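Long-range contacts in peroxisomal catalase (Pichia angusta, PDB 2XQ1), which probably breaks down the hydrogen peroxide made by peroxisomal oxidases into water and oxygen, using heme, as a homotetramer: residues T117-R122 with Y190-R195; S184-M189 with F439-F444; G374-I379 with G392-Y397. One frame throughout, in Å; residues are numbered along the deposited sequence.

Interaction 1: T117-R122 with Y190-R195; sequences TARDPR and YLFSNR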
loop_
_atom_site.group_PDB
_atom_site.type_symbol
_atom_site.label_atom_id
_atom_site.label_comp_id
_atom_site.label_asym_id
_atom_site.label_seq_id
_atom_site.Cartn_x
_atom_site.Cartn_y
_atom_site.Cartn_z
ATOM N N THR O 117 21.306 -14.153 19.652
ATOM C CA THR O 117 21.703 -15.415 20.288
ATOM C C THR O 117 20.506 -16.239 20.801
ATOM O O THR O 117 20.638 -17.147 21.626
ATOM C CB THR O 117 22.725 -15.171 21.421
ATOM O OG1 THR O 117 22.176 -14.256 22.370
ATOM C CG2 THR O 117 24.010 -14.603 20.866
ATOM N N ALA O 118 19.326 -15.902 20.304
ATOM C CA ALA O 118 18.163 -16.748 20.458
ATOM C C ALA O 118 18.429 -18.136 19.870
ATOM O O ALA O 118 19.130 -18.282 18.861
ATOM C CB ALA O 118 16.981 -16.116 19.756
ATOM N N ARG O 119 17.868 -19.149 20.525
ATOM C CA ARG O 119 17.831 -20.507 19.996
ATOM C C ARG O 119 16.919 -20.550 18.748
ATOM O O ARG O 119 15.732 -20.237 18.818
ATOM C CB ARG O 119 17.365 -21.480 21.100
ATOM C CG ARG O 119 16.884 -22.832 20.591
ATOM C CD ARG O 119 17.017 -23.963 21.619
ATOM N NE ARG O 119 18.385 -24.458 21.695
ATOM C CZ ARG O 119 19.151 -24.301 22.763
ATOM N NH1 ARG O 119 18.660 -23.689 23.829
ATOM N NH2 ARG O 119 20.393 -24.763 22.768
ATOM N N ASP O 120 17.491 -20.903 17.606
ATOM C CA ASP O 120 16.788 -20.930 16.337
ATOM C C ASP O 120 17.711 -21.498 15.272
ATOM O O ASP O 120 18.925 -21.489 15.442
ATOM C CB ASP O 120 16.395 -19.518 15.933
ATOM C CG ASP O 120 14.877 -19.282 15.966
ATOM O OD1 ASP O 120 14.102 -20.257 16.099
ATOM O OD2 ASP O 120 14.439 -18.112 15.821
ATOM N N PRO O 121 17.146 -22.002 14.155
ATOM C CA PRO O 121 18.021 -22.268 13.022
ATOM C C PRO O 121 18.643 -20.933 12.648
ATOM O O PRO O 121 18.285 -19.901 13.245
ATOM C CB PRO O 121 17.054 -22.703 11.923
ATOM C CG PRO O 121 15.846 -23.055 12.569
ATOM C CD PRO O 121 15.737 -22.239 13.805
ATOM N N ARG O 122 19.585 -20.929 11.709
ATOM C CA ARG O 122 20.051 -19.643 11.168
ATOM C C ARG O 122 19.883 -19.657 9.668
ATOM O O ARG O 122 20.139 -20.693 9.035
ATOM C CB ARG O 122 21.510 -19.312 11.548
ATOM C CG ARG O 122 21.790 -19.160 13.038
ATOM C CD ARG O 122 21.136 -17.928 13.621
ATOM N NE ARG O 122 21.551 -17.659 15.000
ATOM C CZ ARG O 122 20.963 -18.177 16.082
ATOM N NH1 ARG O 122 19.940 -19.016 15.956
ATOM N NH2 ARG O 122 21.396 -17.855 17.301
ATOM N N TYR O 190 18.461 -31.117 16.411
ATOM C CA TYR O 190 19.499 -30.164 16.079
ATOM C C TYR O 190 19.240 -28.933 16.910
ATOM O O TYR O 190 20.139 -28.431 17.585
ATOM C CB TYR O 190 19.467 -29.801 14.596
ATOM C CG TYR O 190 20.270 -30.717 13.717
ATOM C CD1 TYR O 190 19.809 -32.000 13.424
ATOM C CD2 TYR O 190 21.494 -30.303 13.161
ATOM C CE1 TYR O 190 20.540 -32.878 12.589
ATOM C CE2 TYR O 190 22.246 -31.164 12.313
ATOM C CZ TYR O 190 21.755 -32.468 12.029
ATOM O OH TYR O 190 22.433 -33.379 11.211
ATOM N N LEU O 191 17.999 -28.463 16.875
ATOM C CA LEU O 191 17.650 -27.196 17.477
ATOM C C LEU O 191 18.001 -27.150 18.962
ATOM O O LEU O 191 18.405 -26.113 19.490
ATOM C CB LEU O 191 16.166 -26.924 17.269
ATOM C CG LEU O 191 15.592 -25.714 17.988
ATOM C CD1 LEU O 191 16.156 -24.467 17.394
ATOM C CD2 LEU O 191 14.129 -25.754 17.828
ATOM N N PHE O 192 17.840 -28.270 19.643
ATOM C CA PHE O 192 18.056 -28.253 21.071
ATOM C C PHE O 192 19.422 -28.777 21.475
ATOM O O PHE O 192 19.816 -28.656 22.620
ATOM C CB PHE O 192 16.918 -28.945 21.810
ATOM C CG PHE O 192 15.687 -28.091 21.939
ATOM C CD1 PHE O 192 15.529 -27.224 23.016
ATOM C CD2 PHE O 192 14.680 -28.134 20.981
ATOM C CE1 PHE O 192 14.387 -26.421 23.130
ATOM C CE2 PHE O 192 13.525 -27.334 21.108
ATOM C CZ PHE O 192 13.392 -26.487 22.178
ATOM N N SER O 193 20.155 -29.335 20.522
ATOM C CA SER O 193 21.553 -29.606 20.751
ATOM C C SER O 193 22.173 -28.216 20.746
ATOM O O SER O 193 21.484 -27.215 20.530
ATOM C CB SER O 193 22.129 -30.459 19.625
ATOM O OG SER O 193 22.385 -29.641 18.487
ATOM N N ASN O 194 23.470 -28.136 20.965
ATOM C CA ASN O 194 24.071 -26.833 21.045
ATOM C C ASN O 194 24.138 -26.137 19.697
ATOM O O ASN O 194 24.463 -24.960 19.622
ATOM C CB ASN O 194 25.444 -26.930 21.700
ATOM C CG ASN O 194 25.359 -27.179 23.184
ATOM O OD1 ASN O 194 24.462 -26.677 23.868
ATOM N ND2 ASN O 194 26.302 -27.949 23.698
ATOM N N ARG O 195 23.804 -26.852 18.640
ATOM C CA ARG O 195 23.840 -26.272 17.302
ATOM C C ARG O 195 22.737 -25.244 17.005
ATOM O O ARG O 195 22.821 -24.473 16.043
ATOM C CB ARG O 195 23.829 -27.379 16.247
ATOM C CG ARG O 195 24.882 -28.446 16.457
ATOM C CD ARG O 195 24.699 -29.505 15.418
ATOM N NE ARG O 195 25.605 -30.613 15.632
ATOM C CZ ARG O 195 26.003 -31.442 14.670
ATOM N NH1 ARG O 195 25.563 -31.287 13.409
ATOM N NH2 ARG O 195 26.848 -32.432 14.977
#
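Arg119 reaches the end of helix 185-192 with its guanidinium edge: NE donates to Leu191 O at 2.8 Å (N-H...O angle 146°), the carbonyl oxygen lying in the guanidinium plane. NH2 adds a long, weak bond to Ser193 O, 3.5 Å away. CD lies over one face of the Phe192 ring, a CH-pi contact 4.2 Å from CD to the ring centroid; beyond it the bend at chi3 (-79°) turns NE and the guanidinium toward Leu191 O, with the guanidinium and ring planes 15° apart. Nearer the backbone, Leu191 CD1 packs on Arg119 CG and on Asp120 CA, each at 3.7 Å, and more loosely on the ring of Pro121. The contact thus joins the loop leading into strand 122-130 of the catalase beta-barrel to the C-terminal end of helix 185-192, and Pro121 stands close to Asn140 and His67, the predicted active-site residues. Outside the two segments, Arg119 NH1 forms a salt bridge with Asp239 of helix 239-248, so that NE and NH1 are both held. An alanine in place of Arg119 is likely to leave Leu191 O without this donor, Asp239 without its salt-bridge mate and one face of Phe192 without its aliphatic cover. On the helix side, Ser193 OG accepts from Arg195 N at 3.1 Å, which makes an ST turn just after the helix; the same OG donates to Tyr190 O at 2.7 Å. In the loop, Arg122 NH2 bonds Ala118 O at 2.8 Å, and Asp120 OD2 accepts from Gly109 N.

Interaction 2: S184-M189 with F439-F444; sequences SLHQVM and FQPKMF
Two helices running nearly parallel, 185-192 and 439-447, pack here through a buried interface of His186, Met189, Pro441 and Phe444, and join the heme-bearing part of the catalase fold to its C-terminal helical region. The local axes approach to 9.1 Å at an angle of 20°. Pro441 is the wedge between them. Sitting in the first turn of its helix, where a proline costs no helical hydrogen bond, it brings its CA to 4.8 Å from that of His186, and its CG lies 3.9 Å from His186 CB. The imidazole, whose CG stands anti to the backbone N (chi1 -158°), swings over the start of the other helix; the peptide link between Gln440 and Pro441 covers the centre of one ring face, while Gln440 CB touches His186 CE1 at 3.6 Å. The ring is held from a different quarter by ND1, which is hydrogen-bonded to Thr292 O. On the other flank of the proline, Leu185 CD2 rests 4.1 Å from Pro441 CB, and Met189 lies athwart the proline ring, its SD 3.8 Å from the same CB. Bent at chi3, the Met189 chain carries CE onward to Pro441 O, 3.5 Å away. Farther along, Met189 and Phe444 run alongside each other, head to tail, with Met189 CB 3.9 Å from Phe444 CD2. The interface is held by packing, mostly of apolar groups, without a hydrogen bond between the two segments. Around it, helix 471-481 covers Leu185 and Val188 with Tyr480 and Phe481, helix 171-180 reaches Ser184 and Val188 through Leu178, and loop residues Ile144 and Val294 flank His186 and Gln440.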
loop_
_atom_site.group_PDB
_atom_site.type_symbol
_atom_site.label_atom_id
_atom_site.label_comp_id
_atom_site.label_asym_id
_atom_site.label_seq_id
_atom_site.Cartn_x
_atom_site.Cartn_y
_atom_site.Cartn_z
ATOM N N SER O 184 9.299 -33.741 12.541
ATOM C CA SER O 184 10.082 -32.606 13.038
ATOM C C SER O 184 11.157 -33.065 14.011
ATOM O O SER O 184 12.072 -32.307 14.346
ATOM C CB SER O 184 9.167 -31.577 13.727
ATOM O OG SER O 184 8.419 -32.175 14.783
ATOM N N LEU O 185 11.048 -34.306 14.466
ATOM C CA LEU O 185 11.954 -34.787 15.483
ATOM C C LEU O 185 13.438 -34.588 15.101
ATOM O O LEU O 185 14.221 -34.037 15.903
ATOM C CB LEU O 185 11.614 -36.226 15.858
ATOM C CG LEU O 185 12.533 -36.978 16.804
ATOM C CD1 LEU O 185 12.534 -36.310 18.146
ATOM C CD2 LEU O 185 12.091 -38.407 16.932
ATOM N N HIS O 186 13.817 -34.990 13.881
ATOM C CA HIS O 186 15.208 -34.829 13.404
ATOM C C HIS O 186 15.738 -33.392 13.621
ATOM O O HIS O 186 16.717 -33.170 14.350
ATOM C CB HIS O 186 15.345 -35.256 11.927
ATOM C CG HIS O 186 16.749 -35.628 11.527
ATOM N ND1 HIS O 186 17.052 -36.192 10.304
ATOM C CD2 HIS O 186 17.926 -35.521 12.194
ATOM C CE1 HIS O 186 18.354 -36.407 10.233
ATOM N NE2 HIS O 186 18.910 -36.004 11.363
ATOM N N GLN O 187 15.049 -32.424 13.026
ATOM C CA GLN O 187 15.442 -31.025 13.116
ATOM C C GLN O 187 15.327 -30.464 14.508
ATOM O O GLN O 187 16.032 -29.516 14.805
ATOM C CB GLN O 187 14.637 -30.178 12.125
ATOM C CG GLN O 187 14.865 -28.686 12.199
ATOM C CD GLN O 187 16.325 -28.252 12.080
ATOM O OE1 GLN O 187 16.708 -27.243 12.662
ATOM N NE2 GLN O 187 17.131 -28.982 11.305
ATOM N N VAL O 188 14.459 -31.032 15.352
ATOM C CA VAL O 188 14.231 -30.468 16.681
ATOM C C VAL O 188 15.372 -30.874 17.552
ATOM O O VAL O 188 15.773 -30.139 18.463
ATOM C CB VAL O 188 12.938 -30.933 17.323
ATOM C CG1 VAL O 188 12.894 -30.507 18.790
ATOM C CG2 VAL O 188 11.754 -30.340 16.601
ATOM N N MET O 189 15.924 -32.035 17.238
ATOM C CA MET O 189 17.117 -32.493 17.919
ATOM C C MET O 189 18.311 -31.551 17.659
ATOM O O MET O 189 19.067 -31.210 18.573
ATOM C CB MET O 189 17.399 -33.948 17.537
ATOM C CG MET O 189 16.441 -34.943 18.228
ATOM S SD MET O 189 16.729 -36.671 17.770
ATOM C CE MET O 189 18.184 -37.042 18.736
ATOM N N PHE O 439 14.730 -43.331 12.106
ATOM C CA PHE O 439 16.078 -43.921 12.041
ATOM C C PHE O 439 17.188 -42.872 12.066
ATOM O O PHE O 439 18.210 -43.031 12.737
ATOM C CB PHE O 439 16.198 -44.818 10.791
ATOM C CG PHE O 439 17.570 -45.429 10.581
ATOM C CD1 PHE O 439 17.903 -46.675 11.134
ATOM C CD2 PHE O 439 18.522 -44.770 9.798
ATOM C CE1 PHE O 439 19.169 -47.238 10.926
ATOM C CE2 PHE O 439 19.799 -45.323 9.584
ATOM C CZ PHE O 439 20.121 -46.557 10.145
ATOM N N GLN O 440 16.982 -41.799 11.318
ATOM C CA GLN O 440 17.995 -40.785 11.208
ATOM C C GLN O 440 18.100 -39.924 12.472
ATOM O O GLN O 440 19.202 -39.557 12.846
ATOM C CB GLN O 440 17.780 -39.961 9.958
ATOM C CG GLN O 440 19.007 -39.914 9.076
ATOM C CD GLN O 440 18.682 -39.518 7.639
ATOM O OE1 GLN O 440 18.455 -40.377 6.792
ATOM N NE2 GLN O 440 18.669 -38.206 7.364
ATOM N N PRO O 441 16.970 -39.605 13.143
ATOM C CA PRO O 441 17.095 -39.064 14.494
ATOM C C PRO O 441 17.859 -39.985 15.440
ATOM O O PRO O 441 18.626 -39.509 16.273
ATOM C CB PRO O 441 15.648 -38.963 14.962
ATOM C CG PRO O 441 14.901 -38.727 13.743
ATOM C CD PRO O 441 15.600 -39.429 12.622
ATOM N N LYS O 442 17.644 -41.294 15.320
ATOM C CA LYS O 442 18.309 -42.269 16.187
ATOM C C LYS O 442 19.812 -42.148 15.972
ATOM O O LYS O 442 20.565 -42.056 16.927
ATOM C CB LYS O 442 17.822 -43.688 15.859
ATOM C CG LYS O 442 18.032 -44.756 16.949
ATOM C CD LYS O 442 18.517 -46.087 16.307
ATOM C CE LYS O 442 17.780 -47.347 16.802
ATOM N NZ LYS O 442 18.043 -47.707 18.233
ATOM N N MET O 443 20.225 -42.112 14.708
ATOM C CA MET O 443 21.616 -41.923 14.352
ATOM C C MET O 443 22.219 -40.631 14.890
ATOM O O MET O 443 23.408 -40.601 15.227
ATOM C CB MET O 443 21.794 -41.993 12.840
ATOM C CG MET O 443 21.551 -43.383 12.272
ATOM S SD MET O 443 22.319 -44.752 13.234
ATOM C CE MET O 443 24.101 -44.568 12.784
ATOM N N PHE O 444 21.416 -39.572 14.983
ATOM C CA PHE O 444 21.942 -38.271 15.399
ATOM C C PHE O 444 22.230 -38.251 16.889
ATOM O O PHE O 444 23.070 -37.473 17.362
ATOM C CB PHE O 444 21.005 -37.134 15.015
ATOM C CG PHE O 444 21.510 -35.797 15.410
ATOM C CD1 PHE O 444 22.552 -35.209 14.715
ATOM C CD2 PHE O 444 20.970 -35.135 16.498
ATOM C CE1 PHE O 444 23.036 -33.962 15.092
ATOM C CE2 PHE O 444 21.440 -33.888 16.877
ATOM C CZ PHE O 444 22.475 -33.300 16.177
#

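Interaction 3: G374-I379 with G392-Y397; sequences GSFNPI and GGTPNY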
loop_
_atom_site.group_PDB
_atom_site.type_symbol
_atom_site.label_atom_id
_atom_site.label_comp_id
_atom_site.label_asym_id
_atom_site.label_seq_id
_atom_site.Cartn_x
_atom_site.Cartn_y
_atom_site.Cartn_z
ATOM N N GLY O 374 21.846 -7.345 -17.804
ATOM C CA GLY O 374 20.790 -6.350 -17.640
ATOM C C GLY O 374 19.495 -7.100 -17.432
ATOM O O GLY O 374 19.472 -8.256 -16.998
ATOM N N SER O 375 18.403 -6.446 -17.747
ATOM C CA SER O 375 17.217 -7.186 -18.017
ATOM C C SER O 375 16.504 -6.455 -19.133
ATOM O O SER O 375 16.700 -5.269 -19.352
ATOM C CB SER O 375 16.353 -7.329 -16.754
ATOM O OG SER O 375 16.126 -6.071 -16.135
ATOM N N PHE O 376 15.714 -7.206 -19.870
ATOM C CA PHE O 376 14.896 -6.654 -20.915
ATOM C C PHE O 376 13.610 -7.469 -20.888
ATOM O O PHE O 376 13.533 -8.596 -21.422
ATOM C CB PHE O 376 15.604 -6.774 -22.256
ATOM C CG PHE O 376 14.861 -6.155 -23.369
ATOM C CD1 PHE O 376 14.777 -4.770 -23.460
ATOM C CD2 PHE O 376 14.242 -6.937 -24.339
ATOM C CE1 PHE O 376 14.063 -4.169 -24.516
ATOM C CE2 PHE O 376 13.548 -6.350 -25.405
ATOM C CZ PHE O 376 13.450 -4.971 -25.497
ATOM N N ASN O 377 12.614 -6.929 -20.205
ATOM C CA ASN O 377 11.361 -7.634 -20.093
ATOM C C ASN O 377 10.251 -6.728 -20.510
ATOM O O ASN O 377 9.553 -6.232 -19.652
ATOM C CB ASN O 377 11.131 -8.106 -18.653
ATOM C CG ASN O 377 10.036 -9.123 -18.566
ATOM O OD1 ASN O 377 9.392 -9.425 -19.570
ATOM N ND2 ASN O 377 9.797 -9.660 -17.373
ATOM N N PRO O 378 10.080 -6.492 -21.824
ATOM C CA PRO O 378 9.081 -5.510 -22.315
ATOM C C PRO O 378 7.612 -5.803 -21.943
ATOM O O PRO O 378 6.790 -4.910 -22.061
ATOM C CB PRO O 378 9.267 -5.528 -23.831
ATOM C CG PRO O 378 9.958 -6.822 -24.128
ATOM C CD PRO O 378 10.809 -7.138 -22.927
ATOM N N ILE O 379 7.300 -7.011 -21.468
ATOM C CA ILE O 379 5.927 -7.338 -21.054
ATOM C C ILE O 379 5.590 -6.815 -19.679
ATOM O O ILE O 379 4.426 -6.554 -19.380
ATOM C CB ILE O 379 5.614 -8.857 -21.087
ATOM C CG1 ILE O 379 6.385 -9.527 -22.235
ATOM C CG2 ILE O 379 4.081 -9.089 -21.296
ATOM C CD1 ILE O 379 6.172 -8.845 -23.685
ATOM N N GLY O 392 10.942 3.289 -21.684
ATOM C CA GLY O 392 10.543 4.308 -22.645
ATOM C C GLY O 392 9.489 3.728 -23.568
ATOM O O GLY O 392 8.576 3.046 -23.094
ATOM N N GLY O 393 9.631 3.960 -24.883
ATOM C CA GLY O 393 8.609 3.578 -25.886
ATOM C C GLY O 393 8.717 2.185 -26.522
ATOM O O GLY O 393 8.068 1.908 -27.547
ATOM N N THR O 394 9.532 1.304 -25.941
ATOM C CA THR O 394 9.604 -0.090 -26.409
ATOM C C THR O 394 8.220 -0.729 -26.299
ATOM O O THR O 394 7.604 -0.716 -25.233
ATOM C CB THR O 394 10.612 -0.898 -25.581
ATOM O OG1 THR O 394 11.198 -0.010 -24.629
ATOM C CG2 THR O 394 11.742 -1.359 -26.411
ATOM N N PRO O 395 7.700 -1.239 -27.419
ATOM C CA PRO O 395 6.422 -1.956 -27.473
ATOM C C PRO O 395 6.309 -2.991 -26.347
ATOM O O PRO O 395 7.311 -3.636 -26.013
ATOM C CB PRO O 395 6.507 -2.668 -28.810
ATOM C CG PRO O 395 7.336 -1.757 -29.647
ATOM C CD PRO O 395 8.326 -1.100 -28.748
ATOM N N ASN O 396 5.117 -3.163 -25.770
ATOM C CA ASN O 396 4.956 -4.046 -24.607
ATOM C C ASN O 396 4.348 -5.389 -24.898
ATOM O O ASN O 396 3.644 -5.922 -24.044
ATOM C CB ASN O 396 4.105 -3.376 -23.555
ATOM C CG ASN O 396 2.877 -2.697 -24.148
ATOM O OD1 ASN O 396 2.519 -2.941 -25.307
ATOM N ND2 ASN O 396 2.243 -1.814 -23.367
ATOM N N TYR O 397 4.607 -5.918 -26.098
ATOM C CA TYR O 397 4.198 -7.258 -26.496
ATOM C C TYR O 397 5.291 -7.922 -27.343
ATOM O O TYR O 397 6.047 -7.248 -28.028
ATOM C CB TYR O 397 2.831 -7.231 -27.210
ATOM C CG TYR O 397 2.849 -6.494 -28.505
ATOM C CD1 TYR O 397 3.006 -5.104 -28.533
ATOM C CD2 TYR O 397 2.727 -7.174 -29.712
ATOM C CE1 TYR O 397 3.046 -4.412 -29.720
ATOM C CE2 TYR O 397 2.759 -6.483 -30.906
ATOM C CZ TYR O 397 2.926 -5.103 -30.897
ATOM O OH TYR O 397 2.965 -4.408 -32.067
#
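Pro378 meets Pro395 and Asn396 where two irregular loop segments come closest. Pro378 CB touches Pro395 O at 3.5 Å, and the carbonyl of the same proline faces the next residue: Asn396 CA lies 3.3 Å from Pro378 O, a CA-H...O contact with an angle of 131° at the hydrogen. Pro378 O also accepts from Arg381 NH1, which bonds Thr394 O as well and so bridges the two segments. Beside this, Ile379 lays its CD1 against the backbone of Tyr397, 3.8 Å from Tyr397 CA. The other end is looser and nearer solvent, with Phe376 and Thr394 only partly buried. Phe376 holds CG opposite its backbone N (chi1 -177°), which sends the ring toward Thr394. There Thr394 CG2 comes only to the ring's edge, 4.1 Å from Phe376 CZ, while Pro378 CD of the same segment as the ring lies over one of its faces. Other chains close both ends: Phe9 of the second subunit packs on Pro378 and Ile379, and at the looser end Thr10 OG1 of that subunit is hydrogen-bonded to Phe376 N. In the third subunit, Asp176 takes the hydrogen bond of Tyr397 OH, and His158 ND1 is hydrogen-bonded to Asn396 O. Such a long irregular segment, pressed between subunits and touched by an N-terminal arm from another chain, is characteristic of the wrapping loop through which catalase tetramers interlock.

In the fold
Interactions 1 and 2 are neighbours, their centres about 14 Å apart, and both use helix 185-192: its C-terminal end serves interaction 1, its earlier residues interaction 2. They touch through the stacked rings of Tyr190 and Phe444, where Tyr190 CZ lies 3.6 Å from Phe444 CE1. Interaction 1 is the closer to the heme, with the Pro121 side chain about 8 Å from it; the His186 side chain of interaction 2 is about 13 Å away. Interaction 3 stands apart, on the opposite side of the chain's centre, its centre about 46 Å from that of interaction 1 and about 50 Å from that of interaction 2. Along the sequence it is nested inside the loop that interaction 2 closes, and its business is with neighbouring subunits.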